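Local coordinates for chalcone-flavanone isomerase family protein (Arabidopsis thaliana, PDB 4DOO) that binds fatty acids, preferring saturated ones, through a chalcone-isomerase-like domain, and may take part in alpha-linolenic acid metabolism in the chloroplast, at residues 31-34 / 38-41; 45-50 / 193-198; 75-80 / 182-187. All blocks are in the same frame, centred on the assembly; numbering follows the deposited sequence.

Contact 1 (31-34 / 38-41); sequences KKSL and KNID. With K (potassium ion), chain E.
The carbonyl oxygen of Lys-38 is gripped from two directions. It accepts the backbone N-H of Leu-34, with Leu-34 N 2.9 Å from Lys-38 O. It also binds a potassium ion. This is the end of the beta hairpin of strands 22-33 and 39-50, with the ion at the turn. The Leu-34 bond is bent, 142° at the hydrogen, and its donor stands above the plane of the Lys-38 carbonyl (37° out of it). Farther from the turn, Lys-32 and Ile-40 form an antiparallel hydrogen-bonded pair. Here Lys-32 N lies 2.9 Å from Ile-40 O, in the plane of that carbonyl, and Ile-40 N donates back to Lys-32 O.

Lys-38 O and Leu-34 O are each 2.7 Å from the potassium. Ser-33 OG is 2.8 Å from it, and Asn-39 OD1 is more distant at 3.0 Å. Gly-36 O, from the turn, and a water add to the shell. Ser-33 and Asn-39 face each other as a non-hydrogen-bonded pair, and both side chains lie on the same face as the ion. Ser-33 OG is trans to its own N (chi1 -175°), which brings it to the ion. Asn-39 ND2 donates to the bound water. The ion thus gathers four oxygens of the two segments that would otherwise probably repel one another.

On the face of Lys-32 and Ile-40, Lys-32 touches one of two bound lauric acids, as does Leu-34 just beyond the strand; Ile-40 also packs on Tyr-95. Leu-34 CD1 meets Ile-40 CG1 at 3.6 Å. On the Ser-33 face, Lys-31 and Asp-41 run side by side. Asp-41 OD1 forms its salt bridge with Lys-9, while only the Lys-31 carbons, such as CE at 3.6 Å, brush Asp-41 OD1.

Contact 2 (45-50 / 193-198); sequences FGVYAD and EDFLDN
Val-47 is the first residue along segment 45-50 of strand 39-50 to meet segment 193-198 of helix 189-202, and its partner is Phe-195. The contact belongs to the chalcone-isomerase-like fold, in which helices pack on one face of a large antiparallel sheet. The CG1 methyl of Val-47 does most of the touching. It lies 3.4 Å from Phe-195 CE2 and 3.5 Å from Phe-195 CD2, and it comes to the ring obliquely. The two side chains cross at about a right angle. Phe-195 has CG trans to its backbone N (chi1 170°), which carries the ring out from the helix to the strand.

Tyr-48 comes next and leaves by the other face of the sheet, where its OH is hydrogen-bonded to Pro-15 O. Ala-49 returns to the helix side. Its CB is a looser neighbour of the same ring atom, also oblique to the ring, 4.5 Å from Phe-195 CE2. Asp-50 ends the strand and acts as N-cap of helix 51-61, with OD1 accepting the N-H of Asp-53.

Around the ring, Leu-25 of strand 22-33, Met-87 of strand 87-93, Leu-80 of helix 76-82 and Ile-182 of helix 171-182 add to a buried apolar setting. Strand and helix therefore meet through carbon alone. Such contact is close but not directional, so shape and burial, not polar bonding, hold the Phe-195 ring against the strand here.

Contact 3 (75-80 / 182-187); sequences SFMDDL and IGEEPF. With DAO (lauric acid), chain C.
The lauric acid pocket and a helix packing contact share segment 182-187, which runs from the end of helix 171-182 toward helix 189-202. In it, Phe-187 belongs to the pocket, and Ile-182, Gly-183 and Glu-184 receive Met-77. Met-77 comes from helix 76-82 and is the residue that carries the contact on its side.

The Met-77 side chain reaches straight out at first, with CG trans to the backbone N (chi1 179°). It then turns at its last torsion (chi3 75°), which swings the methyl toward Glu-184. Along the way Met-77 CG is 3.3 Å from Ile-182 O, and Met-77 SD is closer still, 3.1 Å from Ile-182 O. Met-77 SD also lies near the next backbone unit, 3.8 Å from Gly-183 C. Beyond it, Met-77 CE lies 3.7 Å from Glu-184 N and 3.8 Å from Glu-184 OE1. The Glu-184 side chain crosses that of Met-77 at about a right angle. The thioether therefore packs chiefly on the backbone of segment 182-187. With an alanine in place of Met-77, a gap would probably open beside Ile-182 O and Gly-183, and the Glu-184 carboxylate would lose the methyl it lies against.

At the other end of the segment, Phe-187 CZ lies 3.5 Å from O2 of the lauric acid. The ring meets this carboxylate oxygen obliquely. The fatty acid head is hydrogen-bonded to Tyr-43, Arg-30 and Ser-110.

Neighbouring helices bond to both sides. Asp-78 makes a salt bridge to Arg-175 of helix 171-182, and Gly-183 O accepts from Arg-192 of helix 189-202. On the sheet side, Ile-182 packs on Val-47 of strand 39-50. The contact thus lies within the helical layer, and Ile-182 ties it to the sheet; Leu-80 packs on Phe-195 of helix 189-202.

The contacts range from surface (contact 1) through partly buried (contact 3) to core (contact 2). Contact 1 lies about 23 Å centre to centre from each of the others. It is mainly polar and holds a metal. Contact 2 is buried and wholly apolar. Contact 3 sets a thioether against a loop backbone. Contacts 1 and 2 use the same strand, 39-50, at its two ends. Contacts 2 and 3 touch directly: Phe-195 CD1 is 3.4 Å from Ile-182 CG2, and Leu-80 meets both Phe-195 and Leu-196. Two lauric acids are bound: one touches contact 1, the other contact 3. Neither is at contact 2.

Contact 1 (31-34 / 38-41)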
loop_
_atom_site.group_PDB
_atom_site.type_symbol
_atom_site.label_atom_id
_atom_site.label_comp_id
_atom_site.label_asym_id
_atom_site.label_seq_id
_atom_site.Cartn_x
_atom_site.Cartn_y
_atom_site.Cartn_z
ATOM N N LYS A 31 3.596 2.229 -12.261
ATOM C CA LYS A 31 4.312 2.613 -13.470
ATOM C C LYS A 31 4.774 4.059 -13.443
ATOM O O LYS A 31 4.384 4.841 -12.577
ATOM C CB LYS A 31 3.414 2.406 -14.692
ATOM C CG LYS A 31 2.940 0.978 -14.887
ATOM C CD LYS A 31 1.870 0.891 -15.963
ATOM C CE LYS A 31 1.337 -0.531 -16.086
ATOM N NZ LYS A 31 0.279 -0.645 -17.130
ATOM N N LYS A 32 5.622 4.394 -14.408
ATOM C CA LYS A 32 6.135 5.741 -14.577
ATOM C C LYS A 32 5.854 6.097 -16.031
ATOM O O LYS A 32 6.350 5.435 -16.948
ATOM C CB LYS A 32 7.639 5.786 -14.310
ATOM C CG LYS A 32 8.309 7.095 -14.710
ATOM C CD LYS A 32 7.747 8.286 -13.954
ATOM C CE LYS A 32 8.493 9.561 -14.326
ATOM N NZ LYS A 32 7.964 10.755 -13.607
ATOM N N SER A 33 5.039 7.123 -16.245
ATOM C CA SER A 33 4.711 7.539 -17.601
ATOM C C SER A 33 5.817 8.424 -18.149
ATOM O O SER A 33 6.142 9.461 -17.570
ATOM C CB SER A 33 3.384 8.302 -17.627
ATOM O OG SER A 33 2.998 8.600 -18.959
ATOM N N LEU A 34 6.413 7.997 -19.254
ATOM C CA LEU A 34 7.465 8.779 -19.880
ATOM C C LEU A 34 6.843 9.539 -21.050
ATOM O O LEU A 34 5.622 9.568 -21.195
ATOM C CB LEU A 34 8.597 7.865 -20.355
ATOM C CG LEU A 34 9.350 7.156 -19.221
ATOM C CD1 LEU A 34 10.466 6.292 -19.792
ATOM C CD2 LEU A 34 9.918 8.194 -18.263
ATOM N N LYS A 38 5.907 5.961 -24.374
ATOM C CA LYS A 38 6.849 5.296 -23.489
ATOM C C LYS A 38 6.353 5.207 -22.051
ATOM O O LYS A 38 5.842 6.177 -21.491
ATOM C CB LYS A 38 8.205 6.011 -23.510
ATOM C CG LYS A 38 8.931 5.961 -24.849
ATOM C CD LYS A 38 10.316 6.594 -24.734
ATOM C CE LYS A 38 11.139 6.395 -26.001
ATOM N NZ LYS A 38 11.470 4.962 -26.250
ATOM N N ASN A 39 6.514 4.028 -21.463
ATOM C CA ASN A 39 6.110 3.786 -20.086
ATOM C C ASN A 39 7.054 2.758 -19.487
ATOM O O ASN A 39 7.629 1.937 -20.203
ATOM C CB ASN A 39 4.675 3.263 -20.027
ATOM C CG ASN A 39 3.652 4.315 -20.413
ATOM O OD1 ASN A 39 3.509 5.337 -19.738
ATOM N ND2 ASN A 39 2.936 4.070 -21.503
ATOM N N ILE A 40 7.210 2.806 -18.170
ATOM C CA ILE A 40 8.083 1.878 -17.475
ATOM C C ILE A 40 7.369 1.271 -16.276
ATOM O O ILE A 40 6.676 1.979 -15.552
ATOM C CB ILE A 40 9.350 2.595 -16.960
ATOM C CG1 ILE A 40 10.201 3.066 -18.140
ATOM C CG2 ILE A 40 10.140 1.666 -16.052
ATOM C CD1 ILE A 40 10.687 1.945 -19.039
ATOM N N ASP A 41 7.519 -0.039 -16.086
ATOM C CA ASP A 41 6.933 -0.713 -14.932
ATOM C C ASP A 41 8.009 -0.584 -13.865
ATOM O O ASP A 41 9.091 -1.154 -14.010
ATOM C CB ASP A 41 6.684 -2.198 -15.215
ATOM C CG ASP A 41 5.755 -2.426 -16.396
ATOM O OD1 ASP A 41 4.714 -1.746 -16.475
ATOM O OD2 ASP A 41 6.066 -3.295 -17.238
HETATM K K K E . 3.620 7.744 -21.532
HETATM O O HOH W 1 1.312 6.053 -22.804
#

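Contact 2 (45-50 / 193-198)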
loop_
_atom_site.group_PDB
_atom_site.type_symbol
_atom_site.label_atom_id
_atom_site.label_comp_id
_atom_site.label_asym_id
_atom_site.label_seq_id
_atom_site.Cartn_x
_atom_site.Cartn_y
_atom_site.Cartn_z
ATOM N N PHE A 45 3.198 -4.568 -6.711
ATOM C CA PHE A 45 2.864 -4.489 -5.295
ATOM C C PHE A 45 1.667 -5.360 -4.953
ATOM O O PHE A 45 0.843 -5.679 -5.814
ATOM C CB PHE A 45 2.631 -3.026 -4.872
ATOM C CG PHE A 45 1.468 -2.355 -5.556
ATOM C CD1 PHE A 45 0.172 -2.493 -5.059
ATOM C CD2 PHE A 45 1.672 -1.574 -6.693
ATOM C CE1 PHE A 45 -0.910 -1.862 -5.684
ATOM C CE2 PHE A 45 0.602 -0.940 -7.330
ATOM C CZ PHE A 45 -0.692 -1.082 -6.827
ATOM N N GLY A 46 1.606 -5.780 -3.695
ATOM C CA GLY A 46 0.515 -6.609 -3.232
ATOM C C GLY A 46 -0.012 -5.967 -1.967
ATOM O O GLY A 46 0.773 -5.583 -1.097
ATOM N N VAL A 47 -1.328 -5.829 -1.868
ATOM C CA VAL A 47 -1.934 -5.207 -0.697
ATOM C C VAL A 47 -2.589 -6.269 0.182
ATOM O O VAL A 47 -3.470 -7.001 -0.274
ATOM C CB VAL A 47 -2.999 -4.169 -1.107
ATOM C CG1 VAL A 47 -3.552 -3.478 0.135
ATOM C CG2 VAL A 47 -2.391 -3.142 -2.060
ATOM N N TYR A 48 -2.146 -6.333 1.438
ATOM C CA TYR A 48 -2.648 -7.296 2.420
ATOM C C TYR A 48 -3.402 -6.604 3.555
ATOM O O TYR A 48 -3.046 -5.501 3.955
ATOM C CB TYR A 48 -1.492 -8.074 3.052
ATOM C CG TYR A 48 -0.677 -8.913 2.103
ATOM C CD1 TYR A 48 0.283 -8.332 1.269
ATOM C CD2 TYR A 48 -0.848 -10.293 2.053
ATOM C CE1 TYR A 48 1.054 -9.107 0.411
ATOM C CE2 TYR A 48 -0.082 -11.081 1.195
ATOM C CZ TYR A 48 0.869 -10.481 0.381
ATOM O OH TYR A 48 1.632 -11.253 -0.470
ATOM N N ALA A 49 -4.428 -7.267 4.075
ATOM C CA ALA A 49 -5.215 -6.724 5.182
ATOM C C ALA A 49 -5.522 -7.837 6.188
ATOM O O ALA A 49 -5.803 -8.969 5.803
ATOM C CB ALA A 49 -6.512 -6.115 4.658
ATOM N N ASP A 50 -5.457 -7.508 7.474
ATOM C CA ASP A 50 -5.737 -8.475 8.531
ATOM C C ASP A 50 -7.217 -8.843 8.498
ATOM O O ASP A 50 -8.087 -7.974 8.570
ATOM C CB ASP A 50 -5.368 -7.886 9.896
ATOM C CG ASP A 50 -5.674 -8.832 11.040
ATOM O OD1 ASP A 50 -6.852 -8.924 11.448
ATOM O OD2 ASP A 50 -4.736 -9.495 11.523
ATOM N N GLU A 193 -9.720 -2.017 -7.310
ATOM C CA GLU A 193 -11.024 -2.645 -7.450
ATOM C C GLU A 193 -11.012 -4.057 -6.875
ATOM O O GLU A 193 -11.954 -4.461 -6.190
ATOM C CB GLU A 193 -11.448 -2.657 -8.920
ATOM C CG GLU A 193 -11.633 -1.251 -9.488
ATOM C CD GLU A 193 -12.673 -0.445 -8.720
ATOM O OE1 GLU A 193 -13.876 -0.787 -8.804
ATOM O OE2 GLU A 193 -12.293 0.521 -8.022
ATOM N N ASP A 194 -9.945 -4.802 -7.148
ATOM C CA ASP A 194 -9.821 -6.154 -6.622
ATOM C C ASP A 194 -9.727 -6.094 -5.105
ATOM O O ASP A 194 -10.310 -6.918 -4.411
ATOM C CB ASP A 194 -8.573 -6.848 -7.182
ATOM C CG ASP A 194 -8.730 -7.247 -8.638
ATOM O OD1 ASP A 194 -7.725 -7.672 -9.256
ATOM O OD2 ASP A 194 -9.862 -7.143 -9.160
ATOM N N PHE A 195 -8.989 -5.115 -4.591
ATOM C CA PHE A 195 -8.833 -4.985 -3.149
ATOM C C PHE A 195 -10.175 -4.753 -2.467
ATOM O O PHE A 195 -10.492 -5.409 -1.476
ATOM C CB PHE A 195 -7.866 -3.836 -2.812
ATOM C CG PHE A 195 -7.838 -3.474 -1.349
ATOM C CD1 PHE A 195 -8.749 -2.561 -0.826
ATOM C CD2 PHE A 195 -6.914 -4.060 -0.490
ATOM C CE1 PHE A 195 -8.742 -2.238 0.534
ATOM C CE2 PHE A 195 -6.901 -3.742 0.871
ATOM C CZ PHE A 195 -7.816 -2.830 1.379
ATOM N N LEU A 196 -10.957 -3.820 -3.002
ATOM C CA LEU A 196 -12.259 -3.494 -2.435
ATOM C C LEU A 196 -13.242 -4.655 -2.586
ATOM O O LEU A 196 -14.028 -4.932 -1.676
ATOM C CB LEU A 196 -12.811 -2.231 -3.098
ATOM C CG LEU A 196 -11.982 -0.965 -2.840
ATOM C CD1 LEU A 196 -12.551 0.211 -3.649
ATOM C CD2 LEU A 196 -11.999 -0.648 -1.350
ATOM N N ASP A 197 -13.192 -5.332 -3.729
ATOM C CA ASP A 197 -14.068 -6.475 -3.963
ATOM C C ASP A 197 -13.756 -7.572 -2.951
ATOM O O ASP A 197 -14.661 -8.125 -2.331
ATOM C CB ASP A 197 -13.883 -7.058 -5.373
ATOM C CG ASP A 197 -14.521 -6.208 -6.467
ATOM O OD1 ASP A 197 -15.389 -5.365 -6.161
ATOM O OD2 ASP A 197 -14.162 -6.403 -7.651
ATOM N N ASN A 198 -12.472 -7.882 -2.778
ATOM C CA ASN A 198 -12.080 -8.940 -1.856
ATOM C C ASN A 198 -12.192 -8.548 -0.387
ATOM O O ASN A 198 -12.430 -9.404 0.467
ATOM C CB ASN A 198 -10.663 -9.443 -2.184
ATOM C CG ASN A 198 -10.587 -10.094 -3.559
ATOM O OD1 ASN A 198 -11.494 -10.836 -3.954
ATOM N ND2 ASN A 198 -9.509 -9.825 -4.295
#

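Contact 3 (75-80 / 182-187)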
loop_
_atom_site.group_PDB
_atom_site.type_symbol
_atom_site.label_atom_id
_atom_site.label_comp_id
_atom_site.label_asym_id
_atom_site.label_seq_id
_atom_site.Cartn_x
_atom_site.Cartn_y
_atom_site.Cartn_z
ATOM N N SER A 75 -18.893 5.037 0.741
ATOM C CA SER A 75 -18.104 5.258 1.949
ATOM C C SER A 75 -17.164 4.111 2.332
ATOM O O SER A 75 -16.264 4.298 3.152
ATOM C CB SER A 75 -19.046 5.513 3.127
ATOM O OG SER A 75 -19.869 4.373 3.343
ATOM N N PHE A 76 -17.369 2.935 1.747
ATOM C CA PHE A 76 -16.562 1.760 2.093
ATOM C C PHE A 76 -15.057 1.971 2.025
ATOM O O PHE A 76 -14.344 1.676 2.984
ATOM C CB PHE A 76 -16.961 0.570 1.212
ATOM C CG PHE A 76 -16.305 -0.730 1.605
ATOM C CD1 PHE A 76 -16.357 -1.185 2.920
ATOM C CD2 PHE A 76 -15.671 -1.521 0.652
ATOM C CE1 PHE A 76 -15.789 -2.409 3.280
ATOM C CE2 PHE A 76 -15.100 -2.745 1.000
ATOM C CZ PHE A 76 -15.160 -3.190 2.312
ATOM N N MET A 77 -14.578 2.480 0.895
ATOM C CA MET A 77 -13.151 2.705 0.717
ATOM C C MET A 77 -12.550 3.574 1.824
ATOM O O MET A 77 -11.544 3.204 2.428
ATOM C CB MET A 77 -12.893 3.331 -0.658
ATOM C CG MET A 77 -11.425 3.635 -0.943
ATOM S SD MET A 77 -11.141 4.111 -2.660
ATOM C CE MET A 77 -11.769 5.775 -2.676
ATOM N N ASP A 78 -13.164 4.719 2.105
ATOM C CA ASP A 78 -12.637 5.602 3.146
ATOM C C ASP A 78 -12.777 4.987 4.540
ATOM O O ASP A 78 -11.935 5.215 5.411
ATOM C CB ASP A 78 -13.340 6.961 3.124
ATOM C CG ASP A 78 -12.569 8.022 3.886
ATOM O OD1 ASP A 78 -11.585 8.547 3.327
ATOM O OD2 ASP A 78 -12.930 8.321 5.043
ATOM N N ASP A 79 -13.836 4.216 4.761
ATOM C CA ASP A 79 -14.024 3.591 6.070
ATOM C C ASP A 79 -12.898 2.591 6.340
ATOM O O ASP A 79 -12.387 2.511 7.463
ATOM C CB ASP A 79 -15.383 2.882 6.167
ATOM C CG ASP A 79 -16.548 3.850 6.357
ATOM O OD1 ASP A 79 -16.341 4.952 6.909
ATOM O OD2 ASP A 79 -17.680 3.498 5.969
ATOM N N LEU A 80 -12.513 1.834 5.312
ATOM C CA LEU A 80 -11.435 0.853 5.442
ATOM C C LEU A 80 -10.104 1.524 5.752
ATOM O O LEU A 80 -9.396 1.115 6.672
ATOM C CB LEU A 80 -11.271 0.040 4.154
ATOM C CG LEU A 80 -12.244 -1.101 3.863
ATOM C CD1 LEU A 80 -11.947 -1.665 2.474
ATOM C CD2 LEU A 80 -12.104 -2.190 4.930
ATOM N N ILE A 182 -4.754 2.382 -2.502
ATOM C CA ILE A 182 -6.180 2.066 -2.402
ATOM C C ILE A 182 -7.109 3.283 -2.339
ATOM O O ILE A 182 -8.283 3.158 -1.984
ATOM C CB ILE A 182 -6.420 1.159 -1.158
ATOM C CG1 ILE A 182 -5.557 -0.097 -1.276
ATOM C CG2 ILE A 182 -7.885 0.741 -1.053
ATOM C CD1 ILE A 182 -5.835 -0.914 -2.526
ATOM N N GLY A 183 -6.597 4.450 -2.711
ATOM C CA GLY A 183 -7.403 5.658 -2.674
ATOM C C GLY A 183 -8.123 6.002 -3.967
ATOM O O GLY A 183 -8.184 5.197 -4.899
ATOM N N GLU A 184 -8.661 7.217 -4.023
ATOM C CA GLU A 184 -9.402 7.691 -5.187
ATOM C C GLU A 184 -8.591 7.730 -6.482
ATOM O O GLU A 184 -9.118 7.457 -7.565
ATOM C CB GLU A 184 -9.967 9.085 -4.900
ATOM C CG GLU A 184 -10.857 9.639 -5.997
ATOM C CD GLU A 184 -12.008 8.711 -6.330
ATOM O OE1 GLU A 184 -12.670 8.221 -5.388
ATOM O OE2 GLU A 184 -12.252 8.476 -7.534
ATOM N N GLU A 185 -7.315 8.081 -6.373
ATOM C CA GLU A 185 -6.437 8.159 -7.535
ATOM C C GLU A 185 -5.214 7.268 -7.283
ATOM O O GLU A 185 -4.116 7.757 -7.023
ATOM C CB GLU A 185 -6.020 9.615 -7.750
ATOM C CG GLU A 185 -7.205 10.538 -8.014
ATOM C CD GLU A 185 -6.883 12.006 -7.807
ATOM O OE1 GLU A 185 -6.540 12.391 -6.667
ATOM O OE2 GLU A 185 -6.979 12.778 -8.785
ATOM N N PRO A 186 -5.403 5.940 -7.371
ATOM C CA PRO A 186 -4.378 4.916 -7.155
ATOM C C PRO A 186 -3.409 4.680 -8.308
ATOM O O PRO A 186 -3.666 5.059 -9.448
ATOM C CB PRO A 186 -5.211 3.679 -6.861
ATOM C CG PRO A 186 -6.329 3.839 -7.834
ATOM C CD PRO A 186 -6.701 5.307 -7.673
ATOM N N PHE A 187 -2.291 4.036 -7.998
ATOM C CA PHE A 187 -1.290 3.724 -9.007
ATOM C C PHE A 187 -1.863 2.729 -10.009
ATOM O O PHE A 187 -1.527 2.754 -11.193
ATOM C CB PHE A 187 -0.058 3.094 -8.355
ATOM C CG PHE A 187 0.807 4.064 -7.612
ATOM C CD1 PHE A 187 1.321 3.735 -6.362
ATOM C CD2 PHE A 187 1.134 5.294 -8.169
ATOM C CE1 PHE A 187 2.152 4.616 -5.674
ATOM C CE2 PHE A 187 1.967 6.182 -7.492
ATOM C CZ PHE A 187 2.476 5.840 -6.240
HETATM O O1 DAO C . 6.112 6.814 -5.432
HETATM O O2 DAO C . 5.718 4.662 -5.710
HETATM C C1 DAO C . 5.812 5.680 -4.984
HETATM C C2 DAO C . 5.568 5.532 -3.499
HETATM C C3 DAO C . 6.688 4.718 -2.872
HETATM C C4 DAO C . 6.576 4.711 -1.341
HETATM C C5 DAO C . 7.503 3.660 -0.727
HETATM C C6 DAO C . 8.936 4.176 -0.618
HETATM C C7 DAO C . 9.939 3.034 -0.628
HETATM C C8 DAO C . 11.321 3.557 -0.985
HETATM C C9 DAO C . 12.312 2.421 -1.162
HETATM C C10 DAO C . 13.708 2.972 -1.438
HETATM C C11 DAO C . 14.777 2.010 -0.933
HETATM C C12 DAO C . 16.150 2.446 -1.396
#